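PDB 1ZH8: oxidoreductase from Thermotoga maritima, which probably catalyses NADP-dependent oxidation or reduction of an alcohol or sugar-like substrate, as a member of the GFO/IDH/MocA oxidoreductase family that binds NADP. Local coordinates for residues L103-K113 / S132-E140. Residues are numbered along the deposited sequence; the frame is centred on the assembly and turned at random.
Sequences LRKGVHVICEK and SEKTVYIAE. With NAP (NADP nicotinamide-adenine-dinucleotide phosphate), chain D; EDO (1,2-ethanediol), chain G.
S132 meets L103 where two helices end: L103 CD1 rests on S132 CB, while a water links L103 O to S132 OG. The same hydroxyl accepts from K134 N in an ST turn. K134 runs antiparallel to the L103 side chain, its CB against CD2. Bent at chi2 and chi3, the lysine curls along G106, a Schellman glycine, and lays CE over one face of the H108 imidazole, 3.8 Å from the ring centroid, a CH-pi contact. The rim is gripped too: T135 N donates to H108 ND1 over 2.9 Å, nearly straight at 174° though 15° out of the ring plane, so ND1 must be unprotonated.

T135 O takes V109 N just ahead of strand 136-139, which runs parallel to strand 108-112. V109 O takes Y137 N, Y137 O takes C111 N at 2.8 Å, and C111 O takes A139 N. On one face V136 CG2 packs 3.8 Å from L103 CD2, at about a right angle, and I138 CD1 approaches C111 CB. On the other, Y137 and I110 project together, Y137 CD1 3.9 Å from I110 CD1; the tyrosine hydroxyl bonds D297. A139 CB follows against I110 CG1. E140 OE1 comes up to K113 CG, while its OE2 is bonded to H202.

Strand 136-139 is outermost in the chain's six-stranded parallel sheet, joined to 108-112 through helix 119-131 as a beta-alpha-beta unit. E112 OE1 accepts from NADP N7N at 3.2 Å, its OE2 bonded to H34 NE2. K113 O accepts from O2D, and K113 NZ, paired with D198, donates to the same oxygen: the nicotinamide end of a Rossmann-fold dinucleotide site.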
ATOM      1  N   LEU A 103      17.114 -36.637 -10.734  1.00 35.08           N
ATOM      2  CA  LEU A 103      16.049 -37.620 -10.623  1.00 35.56           C
ATOM      3  C   LEU A 103      16.260 -38.772 -11.585  1.00 38.75           C
ATOM      4  O   LEU A 103      15.965 -39.924 -11.235  1.00 39.89           O
ATOM      5  CB  LEU A 103      14.671 -36.995 -10.834  1.00 33.76           C
ATOM      6  CG  LEU A 103      14.258 -35.824  -9.926  1.00 34.11           C
ATOM      7  CD1 LEU A 103      12.876 -35.382 -10.328  1.00 35.49           C
ATOM      8  CD2 LEU A 103      14.308 -36.139  -8.427  1.00 24.72           C
ATOM      9  N   ARG A 104      16.786 -38.478 -12.778  1.00 39.39           N
ATOM     10  CA  ARG A 104      17.120 -39.536 -13.745  1.00 40.33           C
ATOM     11  C   ARG A 104      18.162 -40.524 -13.227  1.00 40.27           C
ATOM     12  O   ARG A 104      18.141 -41.701 -13.604  1.00 39.27           O
ATOM     13  CB  ARG A 104      17.588 -38.958 -15.074  1.00 41.59           C
ATOM     14  CG  ARG A 104      16.468 -38.530 -15.973  1.00 44.79           C
ATOM     15  CD  ARG A 104      17.014 -38.005 -17.265  1.00 50.34           C
ATOM     16  NE  ARG A 104      15.959 -37.882 -18.263  1.00 54.58           N
ATOM     17  CZ  ARG A 104      15.533 -38.876 -19.042  1.00 56.65           C
ATOM     18  NH1 ARG A 104      16.061 -40.098 -18.954  1.00 53.29           N
ATOM     19  NH2 ARG A 104      14.570 -38.640 -19.919  1.00 54.86           N
ATOM     20  N   LYS A 105      19.068 -40.035 -12.375  1.00 39.70           N
ATOM     21  CA  LYS A 105      20.082 -40.874 -11.727  1.00 39.48           C
ATOM     22  C   LYS A 105      19.631 -41.481 -10.397  1.00 39.48           C
ATOM     23  O   LYS A 105      20.406 -42.173  -9.745  1.00 40.03           O
ATOM     24  CB  LYS A 105      21.376 -40.085 -11.525  1.00 39.40           C
ATOM     25  CG  LYS A 105      22.526 -40.547 -12.433  1.00 45.79           C
ATOM     26  CD  LYS A 105      22.338 -40.149 -13.890  1.00 44.60           C
ATOM     27  CE  LYS A 105      23.385 -40.808 -14.795  1.00 49.13           C
ATOM     28  NZ  LYS A 105      23.348 -42.309 -14.809  1.00 48.34           N
ATOM     29  N   GLY A 106      18.386 -41.218  -9.997  1.00 39.43           N
ATOM     30  CA  GLY A 106      17.870 -41.668  -8.702  1.00 38.47           C
ATOM     31  C   GLY A 106      18.503 -40.979  -7.503  1.00 37.63           C
ATOM     32  O   GLY A 106      18.855 -41.625  -6.528  1.00 37.41           O
ATOM     33  N   VAL A 107      18.639 -39.657  -7.561  1.00 36.84           N
ATOM     34  CA  VAL A 107      19.284 -38.908  -6.474  1.00 35.68           C
ATOM     35  C   VAL A 107      18.325 -37.824  -5.963  1.00 35.60           C
ATOM     36  O   VAL A 107      17.737 -37.117  -6.768  1.00 37.57           O
ATOM     37  CB  VAL A 107      20.632 -38.291  -6.967  1.00 33.89           C
ATOM     38  CG1 VAL A 107      21.123 -37.238  -6.032  1.00 32.50           C
ATOM     39  CG2 VAL A 107      21.694 -39.375  -7.136  1.00 30.93           C
ATOM     40  N   HIS A 108      18.163 -37.683  -4.645  1.00 35.14           N
ATOM     41  CA  HIS A 108      17.346 -36.567  -4.094  1.00 34.20           C
ATOM     42  C   HIS A 108      17.985 -35.220  -4.384  1.00 33.90           C
ATOM     43  O   HIS A 108      19.205 -35.127  -4.583  1.00 33.96           O
ATOM     44  CB  HIS A 108      17.156 -36.687  -2.589  1.00 33.25           C
ATOM     45  CG  HIS A 108      16.637 -38.014  -2.155  1.00 32.93           C
ATOM     46  ND1 HIS A 108      15.297 -38.324  -2.166  1.00 33.95           N
ATOM     47  CD2 HIS A 108      17.280 -39.119  -1.707  1.00 28.87           C
ATOM     48  CE1 HIS A 108      15.136 -39.566  -1.742  1.00 34.79           C
ATOM     49  NE2 HIS A 108      16.324 -40.068  -1.454  1.00 25.78           N
ATOM     50  N   VAL A 109      17.160 -34.183  -4.402  1.00 33.23           N
ATOM     51  CA  VAL A 109      17.636 -32.830  -4.678  1.00 35.07           C
ATOM     52  C   VAL A 109      17.064 -31.839  -3.656  1.00 35.10           C
ATOM     53  O   VAL A 109      15.848 -31.793  -3.452  1.00 35.48           O
ATOM     54  CB  VAL A 109      17.173 -32.306  -6.073  1.00 36.64           C
ATOM     55  CG1 VAL A 109      17.990 -31.089  -6.468  1.00 36.31           C
ATOM     56  CG2 VAL A 109      17.284 -33.351  -7.133  1.00 35.21           C
ATOM     57  N   ILE A 110      17.944 -31.070  -3.015  1.00 32.63           N
ATOM     58  CA  ILE A 110      17.547 -29.825  -2.396  1.00 32.04           C
ATOM     59  C   ILE A 110      18.029 -28.656  -3.255  1.00 32.27           C
ATOM     60  O   ILE A 110      19.195 -28.565  -3.614  1.00 31.62           O
ATOM     61  CB  ILE A 110      17.995 -29.701  -0.919  1.00 33.57           C
ATOM     62  CG1 ILE A 110      17.531 -28.359  -0.332  1.00 31.03           C
ATOM     63  CG2 ILE A 110      19.507 -29.916  -0.770  1.00 30.98           C
ATOM     64  CD1 ILE A 110      17.549 -28.320   1.220  1.00 30.12           C
ATOM     65  N   CYS A 111      17.113 -27.771  -3.602  1.00 33.77           N
ATOM     66  CA  CYS A 111      17.402 -26.745  -4.571  1.00 35.35           C
ATOM     67  C   CYS A 111      16.912 -25.415  -4.083  1.00 35.31           C
ATOM     68  O   CYS A 111      15.819 -25.302  -3.523  1.00 39.31           O
ATOM     69  CB  CYS A 111      16.743 -27.090  -5.907  1.00 38.15           C
ATOM     70  SG  CYS A 111      17.081 -25.908  -7.231  1.00 38.85           S
ATOM     71  N   GLU A 112      17.730 -24.406  -4.308  1.00 35.54           N
ATOM     72  CA  GLU A 112      17.440 -23.060  -3.856  1.00 34.52           C
ATOM     73  C   GLU A 112      16.256 -22.442  -4.585  1.00 33.61           C
ATOM     74  O   GLU A 112      15.944 -22.809  -5.719  1.00 31.92           O
ATOM     75  CB  GLU A 112      18.683 -22.160  -3.984  1.00 32.03           C
ATOM     76  CG  GLU A 112      19.538 -22.130  -2.737  1.00 32.65           C
ATOM     77  CD  GLU A 112      18.830 -21.446  -1.569  1.00 39.56           C
ATOM     78  OE1 GLU A 112      17.743 -20.855  -1.779  1.00 46.81           O
ATOM     79  OE2 GLU A 112      19.334 -21.521  -0.435  1.00 36.12           O
ATOM     80  N   LYS A 113      15.601 -21.504  -3.908  1.00 32.73           N
ATOM     81  CA  LYS A 113      14.583 -20.682  -4.534  1.00 33.86           C
ATOM     82  C   LYS A 113      15.283 -19.709  -5.475  1.00 35.17           C
ATOM     83  O   LYS A 113      16.486 -19.500  -5.346  1.00 35.25           O
ATOM     84  CB  LYS A 113      13.792 -19.909  -3.463  1.00 32.27           C
ATOM     85  CG  LYS A 113      14.605 -19.373  -2.262  1.00 33.24           C
ATOM     86  CD  LYS A 113      15.738 -18.386  -2.642  1.00 27.36           C
ATOM     87  CE  LYS A 113      15.198 -17.109  -3.239  1.00 34.62           C
ATOM     88  NZ  LYS A 113      16.246 -16.240  -3.789  1.00 35.19           N
ATOM     89  N   SER A 132       8.427 -38.597  -9.773  1.00 43.10           N
ATOM     90  CA  SER A 132       9.575 -39.308  -9.194  1.00 41.56           C
ATOM     91  C   SER A 132       9.339 -39.817  -7.762  1.00 42.10           C
ATOM     92  O   SER A 132       8.546 -39.239  -7.019  1.00 40.44           O
ATOM     93  CB  SER A 132      10.807 -38.410  -9.181  1.00 38.57           C
ATOM     94  OG  SER A 132      11.894 -39.141  -8.648  1.00 37.12           O
ATOM     95  N   GLU A 133      10.052 -40.882  -7.383  1.00 41.81           N
ATOM     96  CA  GLU A 133      10.018 -41.384  -6.005  1.00 42.21           C
ATOM     97  C   GLU A 133      10.994 -40.599  -5.098  1.00 40.59           C
ATOM     98  O   GLU A 133      10.819 -40.531  -3.879  1.00 39.79           O
ATOM     99  CB  GLU A 133      10.294 -42.899  -5.962  1.00 41.29           C
ATOM    100  N   LYS A 134      12.011 -40.004  -5.711  1.00 38.43           N
ATOM    101  CA  LYS A 134      13.008 -39.232  -4.985  1.00 36.04           C
ATOM    102  C   LYS A 134      12.412 -37.892  -4.552  1.00 35.63           C
ATOM    103  O   LYS A 134      11.422 -37.441  -5.119  1.00 34.20           O
ATOM    104  CB  LYS A 134      14.216 -38.997  -5.880  1.00 34.37           C
ATOM    105  CG  LYS A 134      14.707 -40.223  -6.643  1.00 41.26           C
ATOM    106  CD  LYS A 134      14.967 -41.459  -5.762  1.00 39.30           C
ATOM    107  CE  LYS A 134      16.159 -41.278  -4.848  1.00 43.75           C
ATOM    108  NZ  LYS A 134      16.593 -42.615  -4.351  1.00 51.82           N
ATOM    109  N   THR A 135      13.010 -37.258  -3.547  1.00 35.99           N
ATOM    110  CA  THR A 135      12.510 -35.978  -3.057  1.00 35.67           C
ATOM    111  C   THR A 135      13.093 -34.806  -3.857  1.00 37.02           C
ATOM    112  O   THR A 135      14.319 -34.734  -4.053  1.00 34.76           O
ATOM    113  CB  THR A 135      12.848 -35.763  -1.567  1.00 35.52           C
ATOM    114  OG1 THR A 135      12.265 -36.811  -0.778  1.00 34.09           O
ATOM    115  CG2 THR A 135      12.317 -34.394  -1.079  1.00 34.45           C
ATOM    116  N   VAL A 136      12.206 -33.911  -4.323  1.00 35.67           N
ATOM    117  CA  VAL A 136      12.617 -32.564  -4.708  1.00 32.76           C
ATOM    118  C   VAL A 136      12.173 -31.599  -3.612  1.00 34.21           C
ATOM    119  O   VAL A 136      10.989 -31.510  -3.278  1.00 33.42           O
ATOM    120  CB  VAL A 136      12.050 -32.108  -6.062  1.00 32.57           C
ATOM    121  CG1 VAL A 136      12.569 -30.679  -6.409  1.00 28.07           C
ATOM    122  CG2 VAL A 136      12.443 -33.082  -7.146  1.00 33.13           C
ATOM    123  N   TYR A 137      13.144 -30.876  -3.058  1.00 35.10           N
ATOM    124  CA  TYR A 137      12.914 -29.961  -1.975  1.00 33.19           C
ATOM    125  C   TYR A 137      13.402 -28.584  -2.416  1.00 34.64           C
ATOM    126  O   TYR A 137      14.593 -28.414  -2.646  1.00 34.87           O
ATOM    127  CB  TYR A 137      13.675 -30.452  -0.751  1.00 31.78           C
ATOM    128  CG  TYR A 137      13.299 -29.743   0.522  1.00 34.40           C
ATOM    129  CD1 TYR A 137      13.693 -28.417   0.757  1.00 34.21           C
ATOM    130  CD2 TYR A 137      12.565 -30.394   1.501  1.00 36.17           C
ATOM    131  CE1 TYR A 137      13.347 -27.757   1.934  1.00 32.84           C
ATOM    132  CE2 TYR A 137      12.227 -29.750   2.685  1.00 36.75           C
ATOM    133  CZ  TYR A 137      12.622 -28.434   2.889  1.00 36.36           C
ATOM    134  OH  TYR A 137      12.275 -27.803   4.050  1.00 38.70           O
ATOM    135  N   ILE A 138      12.486 -27.617  -2.577  1.00 34.68           N
ATOM    136  CA  ILE A 138      12.884 -26.241  -2.900  1.00 35.26           C
ATOM    137  C   ILE A 138      13.042 -25.481  -1.603  1.00 36.71           C
ATOM    138  O   ILE A 138      12.087 -25.359  -0.817  1.00 37.06           O
ATOM    139  CB  ILE A 138      11.882 -25.466  -3.773  1.00 34.78           C
ATOM    140  CG1 ILE A 138      11.436 -26.288  -4.986  1.00 36.25           C
ATOM    141  CG2 ILE A 138      12.526 -24.119  -4.213  1.00 31.54           C
ATOM    142  CD1 ILE A 138      12.602 -26.787  -5.918  1.00 25.87           C
ATOM    143  N   ALA A 139      14.252 -24.978  -1.401  1.00 36.35           N
ATOM    144  CA  ALA A 139      14.700 -24.502  -0.098  1.00 37.38           C
ATOM    145  C   ALA A 139      14.286 -23.050   0.095  1.00 38.80           C
ATOM    146  O   ALA A 139      15.065 -22.096  -0.166  1.00 40.62           O
ATOM    147  CB  ALA A 139      16.238 -24.678   0.036  1.00 36.01           C
ATOM    148  N   GLU A 140      13.044 -22.888   0.526  1.00 37.09           N
ATOM    149  CA  GLU A 140      12.493 -21.580   0.758  1.00 35.60           C
ATOM    150  C   GLU A 140      12.622 -21.361   2.232  1.00 36.10           C
ATOM    151  O   GLU A 140      11.779 -21.814   3.019  1.00 40.02           O
ATOM    152  CB  GLU A 140      11.037 -21.523   0.300  1.00 34.17           C
ATOM    153  CG  GLU A 140      10.322 -20.236   0.688  1.00 38.81           C
ATOM    154  CD  GLU A 140      11.172 -18.996   0.430  1.00 45.61           C
ATOM    155  OE1 GLU A 140      11.256 -18.566  -0.740  1.00 33.57           O
ATOM    156  OE2 GLU A 140      11.768 -18.468   1.402  1.00 37.86           O
TER
HETATM  157  PA  NAP D 400      26.424 -17.119  -7.137  1.00 28.47           P
HETATM  158  O1A NAP D 400      27.373 -16.571  -6.133  1.00 32.37           O
HETATM  159  O2A NAP D 400      26.629 -16.586  -8.493  1.00 26.84           O
HETATM  160  O5B NAP D 400      26.497 -18.719  -7.073  1.00 30.12           O
HETATM  161  C5B NAP D 400      26.257 -19.489  -8.228  1.00 31.72           C
HETATM  162  C4B NAP D 400      27.326 -20.562  -8.303  1.00 31.67           C
HETATM  163  O4B NAP D 400      27.006 -21.505  -9.318  1.00 31.92           O
HETATM  164  C3B NAP D 400      28.689 -19.985  -8.666  1.00 29.91           C
HETATM  165  O3B NAP D 400      29.614 -20.746  -7.946  1.00 30.83           O
HETATM  166  C2B NAP D 400      28.762 -20.297 -10.151  1.00 33.34           C
HETATM  167  O2B NAP D 400      29.971 -20.278 -10.903  1.00 39.31           O
HETATM  168  C1B NAP D 400      28.136 -21.674 -10.159  1.00 30.87           C
HETATM  169  N9A NAP D 400      27.738 -22.063 -11.509  1.00 30.92           N
HETATM  170  C8A NAP D 400      27.300 -21.252 -12.533  1.00 28.15           C
HETATM  171  N7A NAP D 400      27.026 -22.035 -13.600  1.00 29.54           N
HETATM  172  C5A NAP D 400      27.289 -23.326 -13.266  1.00 33.50           C
HETATM  173  C6A NAP D 400      27.196 -24.527 -13.959  1.00 31.39           C
HETATM  174  N6A NAP D 400      26.797 -24.550 -15.220  1.00 35.32           N
HETATM  175  N1A NAP D 400      27.520 -25.705 -13.339  1.00 33.09           N
HETATM  176  C2A NAP D 400      27.957 -25.691 -12.036  1.00 36.41           C
HETATM  177  N3A NAP D 400      28.060 -24.510 -11.348  1.00 28.65           N
HETATM  178  C4A NAP D 400      27.730 -23.352 -11.953  1.00 32.47           C
HETATM  179  O3  NAP D 400      24.934 -16.757  -6.684  1.00 25.47           O
HETATM  180  PN  NAP D 400      24.300 -17.151  -5.260  1.00 27.99           P
HETATM  181  O1N NAP D 400      25.106 -18.139  -4.475  1.00 25.81           O
HETATM  182  O2N NAP D 400      23.926 -15.838  -4.753  1.00 28.02           O
HETATM  183  O5D NAP D 400      22.928 -17.907  -5.636  1.00 30.35           O
HETATM  184  C5D NAP D 400      22.845 -19.275  -5.994  1.00 26.73           C
HETATM  185  C4D NAP D 400      21.448 -19.789  -5.653  1.00 27.06           C
HETATM  186  O4D NAP D 400      21.203 -19.563  -4.270  1.00 34.85           O
HETATM  187  C3D NAP D 400      20.371 -19.016  -6.421  1.00 26.91           C
HETATM  188  O3D NAP D 400      19.356 -19.883  -6.869  1.00 31.49           O
HETATM  189  C2D NAP D 400      19.794 -18.048  -5.416  1.00 28.93           C
HETATM  190  O2D NAP D 400      18.436 -17.747  -5.665  1.00 30.92           O
HETATM  191  C1D NAP D 400      20.013 -18.798  -4.110  1.00 31.93           C
HETATM  192  N1N NAP D 400      20.117 -17.869  -2.988  1.00 29.96           N
HETATM  193  C2N NAP D 400      19.227 -18.000  -1.962  1.00 29.38           C
HETATM  194  C3N NAP D 400      19.270 -17.133  -0.865  1.00 33.96           C
HETATM  195  C7N NAP D 400      18.441 -17.412   0.364  1.00 35.45           C
HETATM  196  O7N NAP D 400      18.523 -16.468   1.405  1.00 31.58           O
HETATM  197  N7N NAP D 400      17.670 -18.513   0.464  1.00 28.13           N
HETATM  198  C4N NAP D 400      20.246 -16.128  -0.828  1.00 31.76           C
HETATM  199  C5N NAP D 400      21.166 -16.009  -1.878  1.00 35.40           C
HETATM  200  C6N NAP D 400      21.090 -16.891  -2.961  1.00 36.13           C
HETATM  201  P2B NAP D 400      31.523 -20.316 -10.476  1.00 37.42           P
HETATM  202  O1X NAP D 400      32.007 -21.736 -10.271  1.00 37.87           O
HETATM  203  O2X NAP D 400      31.758 -19.550  -9.194  1.00 37.32           O
HETATM  204  O3X NAP D 400      32.238 -19.670 -11.643  1.00 38.21           O
HETATM  205  C1  EDO G 403      11.276 -40.837   0.564  1.00 42.72           C
HETATM  206  O1  EDO G 403      12.700 -40.835   0.744  1.00 39.56           O
HETATM  207  C2  EDO G 403      10.878 -39.803  -0.490  1.00 39.47           C
HETATM  208  O2  EDO G 403      11.856 -39.724  -1.540  1.00 36.28           O
HETATM  209  O   HOH W   1      13.112 -40.209 -10.636  1.00 34.31           O